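Local coordinates for intracellular protein transport protein USO1 (Saccharomyces cerevisiae S288c, PDB 6LSU) that is required for protein transport from the endoplasmic reticulum to the Golgi complex, the chain described here being the globular head of this tethering protein, at residues 233-238 with 280-285; 273-278 with 330-335; 690-693 with 697-700. One frame throughout, in Å; residues are numbered along the deposited sequence.

Followed from the N terminus, the chain first enters contact 1 with helix 233-244, passes through helix 268-276, which opens contact 2, and then returns to close contact 1 at helix 280-287. Contact 2 closes later, at the end of helix 325-333, so the two loops cross. Their centres lie about 11 Å apart and they touch through L280, which meets L275 and L332, and through the rings of F234 and F274; together they tie the fourth, fifth and sixth armadillo repeats into one run. Contact 3 follows in series near the C terminus, a short loop closure between helices 660-673 and 703-711, with its centre about 41 Å from either of the others and across the chain's centre.

Contact 1 (233-238 with 280-285); sequences IFERLF and LPKLAH
The phenyl ring of F238 lies flat against the base of the K282 side chain. CB of K282 sits over the middle of one ring face, 3.9 Å from the F238 centroid and only 12° off the ring normal, a CH-pi contact over the face. L283 approaches the same ring from its far end: its CD1 meets F238 CZ at 4.1 Å, while its backbone N stands obliquely to the ring, 4.0 Å from F238 CE1. These are neighbouring helices of an armadillo solenoid, helix 233-244 in the fourth repeat and helix 280-287 in the fifth; their segments 233-238 and 280-285 run 24° apart in direction, the axes approaching to 11.2 Å. Were F238 replaced by an alanine, K282 CB and L283 CD1 would probably lose the aromatic surface they rest on, and a gap would be likely to open between the two helices. Beyond CB the lysine chain bends at chi2 (143°) and reaches back across to helix 233-244, where NZ comes within 4.0 Å of E235 CG. The carboxylate of E235 extends past it, and OE1 stays 4.4 Å from K282 NZ, too far for a salt bridge, although the opposite charges may still attract. F274 of helix 268-276 touches both F238 and L283, and I313 and V314 of helix 301-317 add apolar cover to L283.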
# COMPACT_ATOMS: atom_id res chain seq x y z
N ILE A 233 -6.71 23.13 10.66
CA ILE A 233 -5.72 22.19 11.27
C ILE A 233 -4.53 21.91 10.31
O ILE A 233 -3.39 21.83 10.83
CB ILE A 233 -6.41 20.92 11.76
CG1 ILE A 233 -5.45 20.06 12.58
CG2 ILE A 233 -7.03 20.15 10.60
CD1 ILE A 233 -6.15 19.08 13.47
N PHE A 234 -4.75 21.78 8.99
CA PHE A 234 -3.69 21.50 8.00
C PHE A 234 -2.54 22.52 8.13
O PHE A 234 -1.35 22.08 8.21
CB PHE A 234 -4.26 21.41 6.59
CG PHE A 234 -5.34 20.35 6.49
CD1 PHE A 234 -5.25 19.19 7.23
CD2 PHE A 234 -6.47 20.56 5.76
CE1 PHE A 234 -6.24 18.23 7.18
CE2 PHE A 234 -7.49 19.62 5.74
CZ PHE A 234 -7.36 18.43 6.41
N GLU A 235 -2.87 23.81 8.23
CA GLU A 235 -1.89 24.92 8.39
C GLU A 235 -1.04 24.66 9.64
O GLU A 235 0.23 24.72 9.57
CB GLU A 235 -2.64 26.25 8.50
CG GLU A 235 -1.85 27.46 8.04
CD GLU A 235 -2.72 28.60 7.53
OE1 GLU A 235 -3.15 28.55 6.35
OE2 GLU A 235 -2.98 29.53 8.33
N ARG A 236 -1.71 24.30 10.74
CA ARG A 236 -1.07 24.06 12.05
C ARG A 236 -0.10 22.89 11.95
O ARG A 236 1.09 23.04 12.29
CB ARG A 236 -2.14 23.76 13.11
CG ARG A 236 -3.06 24.94 13.41
CD ARG A 236 -3.98 24.63 14.57
NE ARG A 236 -5.13 25.52 14.64
CZ ARG A 236 -5.34 26.43 15.59
NH1 ARG A 236 -4.46 26.59 16.57
NH2 ARG A 236 -6.43 27.17 15.55
N LEU A 237 -0.59 21.74 11.48
CA LEU A 237 0.18 20.47 11.48
C LEU A 237 1.41 20.62 10.58
O LEU A 237 2.48 20.17 11.02
CB LEU A 237 -0.73 19.30 11.08
CG LEU A 237 -1.78 18.91 12.12
CD1 LEU A 237 -2.57 17.68 11.68
CD2 LEU A 237 -1.14 18.67 13.47
N PHE A 238 1.27 21.24 9.40
CA PHE A 238 2.40 21.55 8.48
C PHE A 238 3.43 22.50 9.12
O PHE A 238 4.63 22.28 8.89
CB PHE A 238 1.96 22.07 7.11
CG PHE A 238 1.65 20.94 6.14
CD1 PHE A 238 2.65 20.07 5.76
CD2 PHE A 238 0.35 20.69 5.71
CE1 PHE A 238 2.37 18.99 4.94
CE2 PHE A 238 0.09 19.61 4.88
CZ PHE A 238 1.11 18.76 4.50
N LEU A 280 -1.03 21.30 -0.97
CA LEU A 280 -0.18 20.59 -1.96
C LEU A 280 1.25 21.12 -1.98
O LEU A 280 2.19 20.35 -1.88
CB LEU A 280 -0.79 20.68 -3.36
CG LEU A 280 -1.95 19.73 -3.59
CD1 LEU A 280 -2.24 19.60 -5.07
CD2 LEU A 280 -1.64 18.37 -2.96
N PRO A 281 1.48 22.45 -2.11
CA PRO A 281 2.86 22.96 -2.16
C PRO A 281 3.66 22.55 -0.92
O PRO A 281 4.83 22.31 -1.02
CB PRO A 281 2.69 24.47 -2.18
CG PRO A 281 1.27 24.70 -2.59
CD PRO A 281 0.48 23.51 -2.10
N LYS A 282 2.98 22.48 0.22
CA LYS A 282 3.58 22.10 1.53
C LYS A 282 3.96 20.61 1.52
O LYS A 282 5.07 20.30 1.92
CB LYS A 282 2.59 22.42 2.66
CG LYS A 282 2.55 23.89 3.03
CD LYS A 282 1.18 24.40 3.38
CE LYS A 282 1.24 25.71 4.12
NZ LYS A 282 0.01 25.89 4.91
N LEU A 283 3.05 19.75 1.07
CA LEU A 283 3.24 18.27 0.99
C LEU A 283 4.35 17.96 -0.03
O LEU A 283 5.26 17.18 0.29
CB LEU A 283 1.90 17.66 0.57
CG LEU A 283 1.84 16.14 0.63
CD1 LEU A 283 2.20 15.67 2.01
CD2 LEU A 283 0.45 15.66 0.27
N ALA A 284 4.31 18.61 -1.19
CA ALA A 284 5.35 18.58 -2.23
C ALA A 284 6.68 18.95 -1.61
O ALA A 284 7.69 18.33 -1.95
CB ALA A 284 5.05 19.57 -3.32
N HIS A 285 6.70 20.01 -0.81
CA HIS A 285 7.99 20.54 -0.28
C HIS A 285 8.63 19.47 0.64
O HIS A 285 9.91 19.30 0.62
CB HIS A 285 7.75 21.87 0.42
CG HIS A 285 8.96 22.28 1.18
ND1 HIS A 285 10.07 22.80 0.52
CD2 HIS A 285 9.28 22.19 2.50
CE1 HIS A 285 11.02 23.02 1.41
NE2 HIS A 285 10.56 22.67 2.64

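Contact 2 (273-278 with 330-335); sequences LFLETG and NALLDS
L275 meets A331 and L332 with its two methyl branches, one for each. CD1 touches A331 CB at 4.1 Å, and CD2 lies 4.2 Å from L332 CD2, so the leucine straddles two consecutive residues of the facing helix. With its CG anti to the carbonyl carbon and beside the backbone N (chi1 -60°), L275 carries this fork across to them. No hydrogen bond joins the segments; the contact is purely apolar and small, made where the C-terminal turns of helices 268-276 and 325-333 come together. In the armadillo solenoid these belong to the fifth and sixth repeats, and the join is completed by helix 301-317, whose T317 touches both L275 and L332 while V314 touches L332. Farther out, S335 secures the turn that ends helix 325-333. Its OG donates to the L332 carbonyl O at 3.0 Å, approaching from above the carbonyl plane, 39° out of it, and accepts from the backbone N of V337 at the start of helix 337-346.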
# COMPACT_ATOMS: atom_id res chain seq x y z
N LEU A 273 -11.07 19.73 0.42
CA LEU A 273 -10.67 20.87 1.29
C LEU A 273 -9.15 20.93 1.32
O LEU A 273 -8.61 21.98 1.03
CB LEU A 273 -11.24 20.70 2.70
CG LEU A 273 -11.00 21.87 3.66
CD1 LEU A 273 -11.60 23.16 3.11
CD2 LEU A 273 -11.58 21.57 5.03
N PHE A 274 -8.49 19.81 1.63
CA PHE A 274 -7.01 19.77 1.83
C PHE A 274 -6.34 20.36 0.57
O PHE A 274 -5.45 21.25 0.69
CB PHE A 274 -6.62 18.34 2.20
CG PHE A 274 -5.15 18.14 2.41
CD1 PHE A 274 -4.56 18.38 3.63
CD2 PHE A 274 -4.35 17.71 1.38
CE1 PHE A 274 -3.20 18.19 3.82
CE2 PHE A 274 -3.00 17.48 1.58
CZ PHE A 274 -2.42 17.69 2.80
N LEU A 275 -6.78 19.93 -0.63
CA LEU A 275 -6.18 20.34 -1.95
C LEU A 275 -6.42 21.84 -2.24
O LEU A 275 -5.44 22.52 -2.66
CB LEU A 275 -6.70 19.45 -3.08
CG LEU A 275 -6.39 17.95 -2.92
CD1 LEU A 275 -7.03 17.11 -4.00
CD2 LEU A 275 -4.89 17.67 -2.89
N GLU A 276 -7.61 22.35 -1.98
CA GLU A 276 -8.01 23.73 -2.38
C GLU A 276 -7.46 24.80 -1.43
O GLU A 276 -7.48 25.97 -1.85
CB GLU A 276 -9.54 23.85 -2.45
CG GLU A 276 -10.11 23.39 -3.78
CD GLU A 276 -11.64 23.38 -3.86
OE1 GLU A 276 -12.30 23.91 -2.92
OE2 GLU A 276 -12.16 22.84 -4.87
N THR A 277 -6.97 24.44 -0.24
CA THR A 277 -6.58 25.37 0.86
C THR A 277 -5.04 25.53 0.88
O THR A 277 -4.49 25.99 1.91
CB THR A 277 -7.20 24.94 2.19
OG1 THR A 277 -6.31 24.28 3.08
CG2 THR A 277 -8.38 24.02 1.99
N GLY A 278 -4.36 25.18 -0.22
CA GLY A 278 -2.94 25.51 -0.39
C GLY A 278 -2.02 24.58 0.37
O GLY A 278 -0.89 25.00 0.58
N ASN A 330 -6.43 15.82 -11.26
CA ASN A 330 -6.25 17.11 -11.98
C ASN A 330 -5.63 18.15 -11.05
O ASN A 330 -4.64 18.75 -11.44
CB ASN A 330 -7.59 17.59 -12.55
CG ASN A 330 -8.09 16.77 -13.73
OD1 ASN A 330 -7.35 16.03 -14.35
ND2 ASN A 330 -9.36 16.96 -14.07
N ALA A 331 -6.16 18.29 -9.84
CA ALA A 331 -5.57 19.15 -8.79
C ALA A 331 -4.10 18.78 -8.56
O ALA A 331 -3.23 19.68 -8.60
CB ALA A 331 -6.39 19.07 -7.52
N LEU A 332 -3.79 17.50 -8.34
CA LEU A 332 -2.38 17.08 -8.03
C LEU A 332 -1.46 17.34 -9.22
O LEU A 332 -0.23 17.54 -9.00
CB LEU A 332 -2.36 15.60 -7.64
CG LEU A 332 -2.95 15.29 -6.28
CD1 LEU A 332 -3.36 13.83 -6.21
CD2 LEU A 332 -1.99 15.65 -5.17
N LEU A 333 -2.01 17.32 -10.45
CA LEU A 333 -1.23 17.50 -11.68
C LEU A 333 -0.86 18.98 -11.83
O LEU A 333 0.26 19.25 -12.33
CB LEU A 333 -2.03 16.99 -12.88
CG LEU A 333 -1.63 15.61 -13.38
CD1 LEU A 333 -2.31 15.37 -14.70
CD2 LEU A 333 -0.12 15.48 -13.55
N ASP A 334 -1.72 19.86 -11.31
CA ASP A 334 -1.54 21.33 -11.32
C ASP A 334 -0.59 21.77 -10.19
O ASP A 334 -0.64 22.96 -9.82
CB ASP A 334 -2.88 22.06 -11.17
CG ASP A 334 -2.81 23.53 -11.56
OD1 ASP A 334 -1.76 23.93 -12.16
OD2 ASP A 334 -3.80 24.25 -11.31
N SER A 335 0.23 20.87 -9.66
CA SER A 335 1.31 21.20 -8.69
C SER A 335 2.59 20.46 -9.10
O SER A 335 2.62 19.96 -10.22
CB SER A 335 0.88 20.88 -7.27
OG SER A 335 0.84 19.48 -7.02

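Contact 3 (690-693 with 697-700); sequences ELDE and PKVY
An irregular loop between helices 660-673 and 703-711 turns back on itself here, bringing K698, the centre of an inverse gamma turn, against E690, L691 and D692. The backbone supplies the one hydrogen bond across the contact: K698 N donates to E690 O at 2.9 Å, with 148° at the hydrogen and the donor tilted 27° from the carbonyl plane. P697 CA adds a CA-H...O contact to the same oxygen at 3.3 Å, so two neighbouring residues face one carbonyl. The gamma turn itself rests on a weak bond from V699 N to P697 O, bending the chain at the lysine. From there the K698 side chain, with CG anti to its carbonyl carbon (chi1 -65°) and extended beyond, runs past the backbone of 690-692, its CE beside the L691 carbonyl O. E690 lies alongside and points the same way, which places OE2 3.8 Å from K698 CD; the salt bridge from OE2 to K698 NZ, also 3.8 Å, is long. D692 crosses the lysine obliquely near its base, D692 OD1 lying 3.4 Å from K698 CG. That carboxylate is flanked by Y700 as well, though the hydroxyl OH stays 4.1 Å from D692 OD1. The other aspartate oxygen, D692 OD2, forms a salt bridge with R577 of helix 577-590, which probably helps to fix how the aspartate is turned. While the charged groups gather at the surface, P697 and V699 pack on F515 of helix 514-528, and the Y700 ring meets Y675 edge-to-face and touches I580, binding this loop to the C-terminal part of the head.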
# COMPACT_ATOMS: atom_id res chain seq x y z
N GLU A 690 5.27 -14.91 -1.66
CA GLU A 690 6.14 -15.94 -1.03
C GLU A 690 7.33 -16.25 -1.95
O GLU A 690 7.23 -16.02 -3.17
CB GLU A 690 5.34 -17.19 -0.69
CG GLU A 690 5.95 -17.92 0.51
CD GLU A 690 5.31 -19.24 0.90
OE1 GLU A 690 5.65 -19.75 2.00
OE2 GLU A 690 4.49 -19.76 0.11
N LEU A 691 8.42 -16.77 -1.39
CA LEU A 691 9.68 -17.06 -2.12
C LEU A 691 10.07 -18.54 -2.09
O LEU A 691 9.49 -19.32 -1.31
CB LEU A 691 10.78 -16.19 -1.53
CG LEU A 691 10.82 -14.75 -2.03
CD1 LEU A 691 9.73 -13.93 -1.36
CD2 LEU A 691 12.18 -14.13 -1.76
N ASP A 692 11.03 -18.87 -2.96
CA ASP A 692 11.58 -20.21 -3.32
C ASP A 692 12.90 -20.43 -2.59
O ASP A 692 13.48 -19.43 -2.13
CB ASP A 692 12.00 -20.27 -4.79
CG ASP A 692 10.88 -20.54 -5.76
OD1 ASP A 692 9.69 -20.46 -5.32
OD2 ASP A 692 11.21 -20.84 -6.95
N GLU A 693 13.39 -21.68 -2.61
CA GLU A 693 14.79 -22.02 -2.24
C GLU A 693 15.74 -21.11 -3.06
O GLU A 693 16.60 -20.45 -2.43
CB GLU A 693 15.07 -23.51 -2.47
CG GLU A 693 15.83 -24.21 -1.34
CD GLU A 693 17.34 -24.04 -1.27
OE1 GLU A 693 17.88 -23.10 -1.89
OE2 GLU A 693 17.99 -24.87 -0.59
N PRO A 697 9.99 -15.25 -6.43
CA PRO A 697 8.58 -15.20 -6.05
C PRO A 697 7.81 -16.39 -6.62
O PRO A 697 8.13 -16.81 -7.69
CB PRO A 697 8.11 -13.89 -6.67
CG PRO A 697 9.37 -13.06 -6.72
CD PRO A 697 10.45 -14.04 -7.11
N LYS A 698 6.79 -16.86 -5.90
CA LYS A 698 5.92 -17.98 -6.33
C LYS A 698 4.78 -17.40 -7.16
O LYS A 698 3.56 -17.50 -6.74
CB LYS A 698 5.43 -18.79 -5.12
CG LYS A 698 6.54 -19.50 -4.37
CD LYS A 698 6.02 -20.38 -3.26
CE LYS A 698 7.13 -21.01 -2.45
NZ LYS A 698 6.67 -22.23 -1.75
N VAL A 699 5.18 -16.83 -8.31
CA VAL A 699 4.27 -16.14 -9.26
C VAL A 699 4.50 -16.83 -10.60
O VAL A 699 5.67 -16.75 -11.10
CB VAL A 699 4.53 -14.62 -9.31
CG1 VAL A 699 3.76 -13.92 -10.42
CG2 VAL A 699 4.21 -13.97 -7.98
N TYR A 700 3.45 -17.35 -11.20
CA TYR A 700 3.52 -18.14 -12.46
C TYR A 700 2.57 -17.57 -13.53
O TYR A 700 2.97 -17.44 -14.67
CB TYR A 700 3.24 -19.61 -12.09
CG TYR A 700 4.18 -20.12 -11.02
CD1 TYR A 700 5.55 -20.19 -11.26
CD2 TYR A 700 3.74 -20.43 -9.75
CE1 TYR A 700 6.43 -20.60 -10.28
CE2 TYR A 700 4.63 -20.84 -8.76
CZ TYR A 700 5.97 -20.95 -9.04
OH TYR A 700 6.86 -21.35 -8.10